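PDB 6HCP: BauA from Acinetobacter baumannii, which serves as the outer-membrane receptor for ferric preacinetobactin and probably carries this iron-siderophore complex into the periplasm by a TonB-dependent mechanism. Local coordinates for residues 246-251 / 284-289; 574-579 / 612-617. All coordinates share one frame; numbering follows the deposited sequence.

Both contacts are antiparallel strand pairs in the wall of the same transmembrane beta-barrel, and they follow one another along the chain. Their centres are about 34 Å apart and their nearest atoms about 23 Å. Contact 1 lies about 17 Å (centre to centre) from the middle of the chain, with detergent on its outer face and polar side chains turned inward to Pro126, Phe127 and Arg129 of the plug. Contact 2 lies about 25 Å from that middle, near the end of its strands, where an arginine and two acids form a network and Trp615 meets a second subunit. Neither involves a bound siderophore; the ethanediol at contact 1 probably comes from the crystallisation liquor.

Contact 1 of 2, residues 246-251 / 284-289; sequences DALDHV and ETKDKG. With C8E ((hydroxyethyloxy)tri(ethyloxy)octane), chain B; EDO (1,2-ethanediol), chain Z.
The amide of Ala247 gives the shortest backbone bond here, with N 2.7 Å from O of Asp287 and the donor almost in line with the carbonyl (C=O...N angle 171°). The return bond, from Asp287 N to Ala247 O, is longer at 3.1 Å. Asp249 and Thr285 form the next hydrogen-bonded pair, in which Thr285 N lies 2.8 Å from Asp249 O.

Asp246, Leu248, His250, Glu284, Lys286 and Lys288 share the outer face. The CD1 branch of Leu248 leans across to the second strand, where it meets Glu284 CG diagonally at 3.7 Å and also touches CG of Lys286, the residue directly opposite. His250 ND1 lies 3.5 Å from Glu284 CB, while its NE2 is hydrogen-bonded to Asp252. Asp246, its CG anti to the backbone N (chi1 -177°), runs alongside the extended Lys288 and points the same way. Its OD1 lies 3.5 Å from Lys288 CG, whereas OD2 and Lys288 NZ stay 4.6 Å apart; the aliphatic stem makes the contact, and the opposite charges probably attract only at a distance. The octyl tail of a detergent passes Asp246 and Leu248, which marks this as the outer face of the barrel, although most of its side chains are polar.

Asp249, Thr285 and Asp287 turn the other way, into the lumen. Asp249 OD2 forms a salt bridge with Arg129 of the plug and accepts a hydrogen bond from O1 of an ethanediol, probably from the crystallisation liquor, whose placing is less sure. Asp287 OD1 accepts from Phe127 N and is hydrogen-bonded to Thr313 OG1. Strand 221-234 bonds to the far edge of 246-251 through Arg225 and Phe227, and strand 302-318 borders 284-289, where the backbones of Glu284 and Lys316 are hydrogen-bonded.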
ATOM      1  N   ASP A 246     -14.013 -17.183 -31.220  1.00 27.86           N
ATOM      2  CA  ASP A 246     -14.066 -15.840 -31.715  1.00 27.14           C
ATOM      3  C   ASP A 246     -13.605 -14.936 -30.567  1.00 29.43           C
ATOM      4  O   ASP A 246     -14.153 -15.043 -29.449  1.00 29.87           O
ATOM      5  CB  ASP A 246     -15.498 -15.521 -32.159  1.00 35.54           C
ATOM      6  CG  ASP A 246     -15.729 -14.157 -32.784  1.00 45.45           C
ATOM      7  OD1 ASP A 246     -14.773 -13.376 -32.931  1.00 51.19           O
ATOM      8  OD2 ASP A 246     -16.894 -13.871 -33.092  1.00 60.07           O
ATOM      9  N   ALA A 247     -12.550 -14.147 -30.813  1.00 28.05           N
ATOM     10  CA  ALA A 247     -11.886 -13.374 -29.730  1.00 28.80           C
ATOM     11  C   ALA A 247     -11.714 -11.924 -30.160  1.00 28.26           C
ATOM     12  O   ALA A 247     -11.534 -11.612 -31.335  1.00 28.22           O
ATOM     13  CB  ALA A 247     -10.556 -13.998 -29.351  1.00 30.12           C
ATOM     14  N   LEU A 248     -11.684 -11.044 -29.152  1.00 27.48           N
ATOM     15  CA  LEU A 248     -11.377  -9.643 -29.324  1.00 29.66           C
ATOM     16  C   LEU A 248     -10.417  -9.236 -28.198  1.00 27.75           C
ATOM     17  O   LEU A 248     -10.596  -9.674 -27.062  1.00 26.29           O
ATOM     18  CB  LEU A 248     -12.666  -8.822 -29.239  1.00 34.24           C
ATOM     19  CG  LEU A 248     -12.468  -7.322 -29.050  1.00 36.98           C
ATOM     20  CD1 LEU A 248     -12.059  -6.670 -30.358  1.00 45.03           C
ATOM     21  CD2 LEU A 248     -13.728  -6.660 -28.513  1.00 43.33           C
ATOM     22  N   ASP A 249      -9.404  -8.453 -28.560  1.00 27.01           N
ATOM     23  CA  ASP A 249      -8.473  -7.829 -27.617  1.00 29.43           C
ATOM     24  C   ASP A 249      -8.361  -6.364 -28.027  1.00 31.17           C
ATOM     25  O   ASP A 249      -8.115  -6.053 -29.206  1.00 31.41           O
ATOM     26  CB  ASP A 249      -7.121  -8.553 -27.623  1.00 31.06           C
ATOM     27  CG  ASP A 249      -6.060  -7.920 -26.725  1.00 34.09           C
ATOM     28  OD1 ASP A 249      -6.045  -8.254 -25.532  1.00 36.85           O
ATOM     29  OD2 ASP A 249      -5.416  -6.963 -27.173  1.00 47.30           O
ATOM     30  N   HIS A 250      -8.625  -5.461 -27.077  0.50 27.00           N
ATOM     31  CA  HIS A 250      -8.632  -4.037 -27.349  0.50 29.07           C
ATOM     32  C   HIS A 250      -8.026  -3.289 -26.159  0.50 30.80           C
ATOM     33  O   HIS A 250      -8.472  -3.470 -25.036  0.50 31.38           O
ATOM     34  CB  HIS A 250     -10.059  -3.547 -27.641  0.50 31.52           C
ATOM     35  CG  HIS A 250     -10.137  -2.093 -27.960  0.50 31.59           C
ATOM     36  ND1 HIS A 250     -10.369  -1.627 -29.238  0.50 38.35           N
ATOM     37  CD2 HIS A 250      -9.957  -0.999 -27.188  0.50 35.46           C
ATOM     38  CE1 HIS A 250     -10.373  -0.309 -29.232  0.50 38.19           C
ATOM     39  NE2 HIS A 250     -10.129   0.102 -27.982  0.50 36.39           N
ATOM     40  N   VAL A 251      -7.044  -2.428 -26.435  1.00 24.60           N
ATOM     41  CA  VAL A 251      -6.439  -1.587 -25.403  1.00 24.53           C
ATOM     42  C   VAL A 251      -6.517  -0.140 -25.880  1.00 27.09           C
ATOM     43  O   VAL A 251      -6.065   0.195 -26.960  1.00 27.80           O
ATOM     44  CB  VAL A 251      -4.981  -1.958 -25.083  1.00 26.10           C
ATOM     45  CG1 VAL A 251      -4.425  -1.087 -23.956  1.00 25.49           C
ATOM     46  CG2 VAL A 251      -4.834  -3.432 -24.756  1.00 28.04           C
ATOM     47  N   GLU A 284      -6.469  -2.813 -31.548  1.00 23.52           N
ATOM     48  CA  GLU A 284      -7.550  -3.798 -31.511  1.00 27.46           C
ATOM     49  C   GLU A 284      -7.156  -4.976 -32.390  1.00 30.59           C
ATOM     50  O   GLU A 284      -6.733  -4.754 -33.535  1.00 30.87           O
ATOM     51  CB  GLU A 284      -8.850  -3.180 -32.026  1.00 35.84           C
ATOM     52  CG  GLU A 284      -9.965  -4.185 -32.195  1.00 41.37           C
ATOM     53  CD  GLU A 284     -11.160  -3.632 -32.962  1.00 60.70           C
ATOM     54  OE1 GLU A 284     -11.055  -3.428 -34.206  1.00 54.89           O
ATOM     55  OE2 GLU A 284     -12.172  -3.350 -32.306  1.00 60.83           O
ATOM     56  N   THR A 285      -7.295  -6.192 -31.851  1.00 28.67           N
ATOM     57  CA  THR A 285      -7.099  -7.411 -32.636  1.00 31.27           C
ATOM     58  C   THR A 285      -8.346  -8.279 -32.510  1.00 30.80           C
ATOM     59  O   THR A 285      -8.819  -8.555 -31.412  1.00 32.99           O
ATOM     60  CB  THR A 285      -5.835  -8.173 -32.219  1.00 34.15           C
ATOM     61  OG1 THR A 285      -4.737  -7.264 -32.173  1.00 38.09           O
ATOM     62  CG2 THR A 285      -5.462  -9.274 -33.186  1.00 38.14           C
ATOM     63  N   LYS A 286      -8.882  -8.683 -33.664  1.00 29.25           N
ATOM     64  CA  LYS A 286      -9.933  -9.669 -33.723  1.00 29.32           C
ATOM     65  C   LYS A 286      -9.351 -10.951 -34.319  1.00 28.82           C
ATOM     66  O   LYS A 286      -8.771 -10.905 -35.390  1.00 30.58           O
ATOM     67  CB  LYS A 286     -11.084  -9.167 -34.601  1.00 31.92           C
ATOM     68  CG  LYS A 286     -11.850  -7.961 -34.067  1.00 39.99           C
ATOM     69  CD  LYS A 286     -12.984  -7.527 -34.992  1.00 48.21           C
ATOM     70  CE  LYS A 286     -13.675  -6.264 -34.518  1.00 59.12           C
ATOM     71  NZ  LYS A 286     -14.562  -5.692 -35.559  1.00 65.10           N
ATOM     72  N   ASP A 287      -9.536 -12.064 -33.618  1.00 26.70           N
ATOM     73  CA  ASP A 287      -9.069 -13.357 -34.035  1.00 30.78           C
ATOM     74  C   ASP A 287     -10.252 -14.321 -34.038  1.00 30.39           C
ATOM     75  O   ASP A 287     -11.032 -14.367 -33.090  1.00 28.86           O
ATOM     76  CB  ASP A 287      -7.983 -13.892 -33.110  1.00 29.43           C
ATOM     77  CG  ASP A 287      -6.678 -13.117 -33.215  1.00 35.32           C
ATOM     78  OD1 ASP A 287      -5.884 -13.412 -34.144  1.00 31.09           O
ATOM     79  OD2 ASP A 287      -6.489 -12.187 -32.405  1.00 33.43           O
ATOM     80  N   LYS A 288     -10.355 -15.105 -35.110  1.00 26.93           N
ATOM     81  CA  LYS A 288     -11.356 -16.166 -35.208  1.00 29.73           C
ATOM     82  C   LYS A 288     -10.655 -17.416 -35.722  1.00 27.16           C
ATOM     83  O   LYS A 288      -9.852 -17.320 -36.657  1.00 31.35           O
ATOM     84  CB  LYS A 288     -12.478 -15.768 -36.172  1.00 35.97           C
ATOM     85  CG  LYS A 288     -13.202 -14.476 -35.825  1.00 50.58           C
ATOM     86  CD  LYS A 288     -14.327 -14.111 -36.784  1.00 60.53           C
ATOM     87  CE  LYS A 288     -14.854 -12.717 -36.517  1.00 67.29           C
ATOM     88  NZ  LYS A 288     -16.015 -12.395 -37.376  1.00 78.73           N
ATOM     89  N   GLY A 289     -10.897 -18.552 -35.077  1.00 27.26           N
ATOM     90  CA  GLY A 289     -10.227 -19.796 -35.475  1.00 30.38           C
ATOM     91  C   GLY A 289     -11.136 -21.001 -35.369  1.00 32.56           C
ATOM     92  O   GLY A 289     -12.042 -21.036 -34.557  1.00 31.04           O
TER
HETATM   93  C1  C8E B 832     -16.456 -10.393 -30.534  1.00 63.09           C
HETATM   94  C2  C8E B 832     -15.753 -11.535 -29.831  1.00 54.76           C
HETATM   95  C3  C8E B 832     -16.708 -12.574 -29.243  1.00 58.54           C
HETATM   96  C4  C8E B 832     -17.750 -11.955 -28.314  1.00 76.31           C
HETATM   97  C5  C8E B 832     -18.453 -13.014 -27.466  1.00 66.99           C
HETATM   98  C6  C8E B 832     -18.960 -12.427 -26.153  1.00 68.21           C
HETATM   99  C7  C8E B 832     -19.448 -13.502 -25.190  1.00 64.49           C
HETATM  100  C8  C8E B 832     -20.017 -12.867 -23.921  1.00 69.01           C
HETATM  101  O9  C8E B 832     -19.894 -13.758 -22.806  1.00 64.88           O
HETATM  102  C10 C8E B 832     -20.350 -13.210 -21.570  1.00 52.56           C
HETATM  103  C11 C8E B 832     -20.564 -14.337 -20.583  1.00 60.95           C
HETATM  104  O12 C8E B 832     -20.294 -13.866 -19.269  1.00 65.30           O
HETATM  105  C1  EDO Z 823      -3.471  -6.480 -29.805  1.00 32.69           C
HETATM  106  O1  EDO Z 823      -4.806  -5.971 -29.582  1.00 49.30           O
HETATM  107  C2  EDO Z 823      -3.289  -7.779 -29.076  1.00 44.80           C
HETATM  108  O2  EDO Z 823      -4.041  -8.815 -29.735  1.00 55.23           O

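Contact 2 of 2, residues 574-579 / 612-617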
ATOM      1  N   HIS A 574      -0.255 -29.707   2.397  1.00 31.17           N
ATOM      2  CA  HIS A 574      -0.903 -28.403   2.483  1.00 40.34           C
ATOM      3  C   HIS A 574      -0.015 -27.279   1.928  1.00 34.13           C
ATOM      4  O   HIS A 574      -0.345 -26.115   2.112  1.00 33.69           O
ATOM      5  CB  HIS A 574      -1.324 -28.094   3.930  1.00 46.51           C
ATOM      6  CG  HIS A 574      -2.187 -29.150   4.533  1.00 48.47           C
ATOM      7  ND1 HIS A 574      -3.311 -29.639   3.884  1.00 47.90           N
ATOM      8  CD2 HIS A 574      -2.002 -29.919   5.628  1.00 49.38           C
ATOM      9  CE1 HIS A 574      -3.838 -30.604   4.616  1.00 55.52           C
ATOM     10  NE2 HIS A 574      -3.054 -30.783   5.696  1.00 45.75           N
ATOM     11  N   VAL A 575       1.106 -27.631   1.298  1.00 33.54           N
ATOM     12  CA  VAL A 575       2.001 -26.651   0.688  1.00 33.40           C
ATOM     13  C   VAL A 575       2.217 -27.015  -0.785  1.00 35.17           C
ATOM     14  O   VAL A 575       2.495 -28.172  -1.122  1.00 30.74           O
ATOM     15  CB  VAL A 575       3.346 -26.587   1.429  1.00 34.96           C
ATOM     16  CG1 VAL A 575       4.342 -25.656   0.746  1.00 37.00           C
ATOM     17  CG2 VAL A 575       3.145 -26.171   2.884  1.00 40.82           C
ATOM     18  N   ARG A 576       2.214 -25.982  -1.629  1.00 30.00           N
ATOM     19  CA  ARG A 576       2.612 -26.105  -3.016  1.00 31.87           C
ATOM     20  C   ARG A 576       3.746 -25.116  -3.288  1.00 29.36           C
ATOM     21  O   ARG A 576       3.735 -24.009  -2.778  1.00 29.59           O
ATOM     22  CB  ARG A 576       1.403 -25.866  -3.921  1.00 32.17           C
ATOM     23  CG  ARG A 576       0.331 -26.939  -3.780  1.00 37.13           C
ATOM     24  CD  ARG A 576      -0.919 -26.616  -4.548  1.00 38.23           C
ATOM     25  NE  ARG A 576      -1.631 -25.493  -3.996  1.00 43.23           N
ATOM     26  CZ  ARG A 576      -2.381 -25.534  -2.895  1.00 41.86           C
ATOM     27  NH1 ARG A 576      -2.875 -24.417  -2.407  1.00 31.07           N
ATOM     28  NH2 ARG A 576      -2.579 -26.667  -2.248  1.00 39.40           N
ATOM     29  N   LEU A 577       4.709 -25.548  -4.102  1.00 28.69           N
ATOM     30  CA  LEU A 577       5.878 -24.758  -4.434  1.00 26.89           C
ATOM     31  C   LEU A 577       6.247 -25.006  -5.898  1.00 30.00           C
ATOM     32  O   LEU A 577       6.437 -26.169  -6.282  1.00 28.91           O
ATOM     33  CB  LEU A 577       7.006 -25.235  -3.529  1.00 33.99           C
ATOM     34  CG  LEU A 577       8.256 -24.375  -3.496  1.00 44.28           C
ATOM     35  CD1 LEU A 577       7.920 -22.966  -3.026  1.00 55.52           C
ATOM     36  CD2 LEU A 577       9.271 -25.023  -2.570  1.00 45.44           C
ATOM     37  N   MET A 578       6.405 -23.920  -6.668  0.50 29.62           N
ATOM     38  CA  MET A 578       6.815 -23.952  -8.091  0.50 32.52           C
ATOM     39  C   MET A 578       7.831 -22.826  -8.328  0.50 29.72           C
ATOM     40  O   MET A 578       7.627 -21.693  -7.880  0.50 30.45           O
ATOM     41  CB  MET A 578       5.627 -23.716  -9.032  0.50 35.93           C
ATOM     42  CG  MET A 578       4.606 -24.836  -9.077  0.50 41.17           C
ATOM     43  SD  MET A 578       3.027 -24.304  -9.825  0.50 42.55           S
ATOM     44  CE  MET A 578       3.574 -23.794 -11.452  0.50 43.79           C
ATOM     45  N   GLY A 579       8.926 -23.134  -9.024  1.00 29.22           N
ATOM     46  CA  GLY A 579       9.881 -22.120  -9.385  1.00 28.83           C
ATOM     47  C   GLY A 579      11.217 -22.712  -9.743  1.00 24.36           C
ATOM     48  O   GLY A 579      11.317 -23.874 -10.137  1.00 28.05           O
ATOM     49  N   GLY A 612       7.003 -19.439  -6.445  1.00 24.54           N
ATOM     50  CA  GLY A 612       5.615 -19.288  -6.092  1.00 24.62           C
ATOM     51  C   GLY A 612       5.231 -20.361  -5.082  1.00 28.79           C
ATOM     52  O   GLY A 612       5.572 -21.537  -5.239  1.00 29.74           O
ATOM     53  N   ALA A 613       4.670 -19.926  -3.954  1.00 29.11           N
ATOM     54  CA  ALA A 613       4.317 -20.828  -2.879  1.00 29.75           C
ATOM     55  C   ALA A 613       2.852 -20.602  -2.533  1.00 30.05           C
ATOM     56  O   ALA A 613       2.355 -19.467  -2.641  1.00 29.19           O
ATOM     57  CB  ALA A 613       5.201 -20.597  -1.669  1.00 35.12           C
ATOM     58  N   GLU A 614       2.196 -21.681  -2.089  1.00 29.18           N
ATOM     59  CA  GLU A 614       0.851 -21.615  -1.560  1.00 29.39           C
ATOM     60  C   GLU A 614       0.797 -22.476  -0.289  1.00 29.17           C
ATOM     61  O   GLU A 614       1.466 -23.510  -0.202  1.00 29.51           O
ATOM     62  CB  GLU A 614      -0.175 -22.119  -2.576  1.00 29.42           C
ATOM     63  CG  GLU A 614      -0.311 -21.267  -3.825  1.00 33.01           C
ATOM     64  CD  GLU A 614      -1.512 -21.607  -4.689  1.00 34.24           C
ATOM     65  OE1 GLU A 614      -2.026 -22.731  -4.542  1.00 36.16           O
ATOM     66  OE2 GLU A 614      -1.950 -20.743  -5.463  1.00 50.18           O
ATOM     67  N   TRP A 615      -0.024 -22.033   0.673  1.00 30.63           N
ATOM     68  CA  TRP A 615      -0.199 -22.738   1.949  1.00 33.21           C
ATOM     69  C   TRP A 615      -1.694 -22.771   2.292  1.00 30.09           C
ATOM     70  O   TRP A 615      -2.377 -21.752   2.175  1.00 30.01           O
ATOM     71  CB  TRP A 615       0.643 -22.059   3.045  1.00 36.27           C
ATOM     72  CG  TRP A 615       0.381 -22.577   4.428  1.00 60.79           C
ATOM     73  CD1 TRP A 615       0.639 -23.833   4.903  1.00 67.97           C
ATOM     74  CD2 TRP A 615      -0.167 -21.839   5.538  1.00 60.28           C
ATOM     75  NE1 TRP A 615       0.266 -23.935   6.217  1.00 54.28           N
ATOM     76  CE2 TRP A 615      -0.242 -22.732   6.630  1.00 59.18           C
ATOM     77  CE3 TRP A 615      -0.630 -20.529   5.706  1.00 73.92           C
ATOM     78  CZ2 TRP A 615      -0.758 -22.349   7.867  1.00 61.09           C
ATOM     79  CZ3 TRP A 615      -1.126 -20.146   6.932  1.00 69.28           C
ATOM     80  CH2 TRP A 615      -1.180 -21.044   7.997  1.00 70.59           C
ATOM     81  N   ASP A 616      -2.208 -23.983   2.533  1.00 33.79           N
ATOM     82  CA  ASP A 616      -3.623 -24.230   2.799  1.00 38.81           C
ATOM     83  C   ASP A 616      -3.855 -24.450   4.313  1.00 34.54           C
ATOM     84  O   ASP A 616      -3.043 -25.072   4.990  1.00 34.61           O
ATOM     85  CB  ASP A 616      -4.108 -25.497   2.089  1.00 38.97           C
ATOM     86  CG  ASP A 616      -4.175 -25.417   0.577  1.00 43.66           C
ATOM     87  OD1 ASP A 616      -4.198 -24.292   0.032  1.00 38.76           O
ATOM     88  OD2 ASP A 616      -4.347 -26.484  -0.029  1.00 37.71           O
ATOM     89  N   THR A 617      -4.963 -23.916   4.832  0.50 38.23           N
ATOM     90  CA  THR A 617      -5.422 -24.242   6.192  0.50 37.89           C
ATOM     91  C   THR A 617      -6.955 -24.243   6.191  0.50 41.02           C
ATOM     92  O   THR A 617      -7.583 -23.505   5.425  0.50 39.73           O
ATOM     93  CB  THR A 617      -4.800 -23.292   7.230  0.50 43.74           C
ATOM     94  OG1 THR A 617      -5.033 -23.785   8.553  0.50 37.52           O
ATOM     95  CG2 THR A 617      -5.330 -21.880   7.122  0.50 43.28           C
TER
HETATM   96  O   HOH W   1      -4.355 -28.701   1.374  1.00 56.03           O
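Arg576 reaches across to two acids of the opposite strand, and its guanidinium is the most densely bonded part of the contact. It meets Glu614 side-on: NE and NH1 both donate to OE1, on the anti side of a carboxylate turned 87° to the guanidinium plane. Asp616 is held end-on, with NH1 2.8 Å from OD1 and NH2 2.8 Å from OD2. These two bonds are nearly straight, yet they reach Asp616 from above its carboxylate plane. A bend in the arginine chain (chi3 -68°) swings the guanidinium over the neighbouring strand, and the four N-H bonds it donates, all close to its own plane, should fix its rotation. Glu614 OE1 also forms a salt bridge with Arg657, which probably offsets the closeness of the two arginines; Asp616 OD1 has a further partner in Thr625.

The strands belong to the hairpin 575-590/599-618 of the TonB-dependent receptor barrel; they meet here at the open end of the hairpin, beside the short turns to the neighbouring strands, which in this family lie on the periplasmic side. Paired backbone bonds join Arg576 with Glu614 and Met578 with Gly612, where Gly612 N lies 2.7 Å from Met578 O. The Arg576 face looks inward, toward Gln42.

Between the two strands themselves, packing on the outer face is looser. Leu577 CD1 comes within 3.9 Å of Ala613 CB, and Val575 CG2 approaches the edge of the Trp615 ring at CD1, 4.0 Å away. Trp615 also meets the ring of Tyr658 of the second subunit, and a detergent touches Ala613.

At the solvent-exposed end, His574 O accepts from Asp616 N, but the ring reaches the acid through a water that lies 2.9 Å from His574 ND1 and donates to Asp616 OD2 at 2.6 Å.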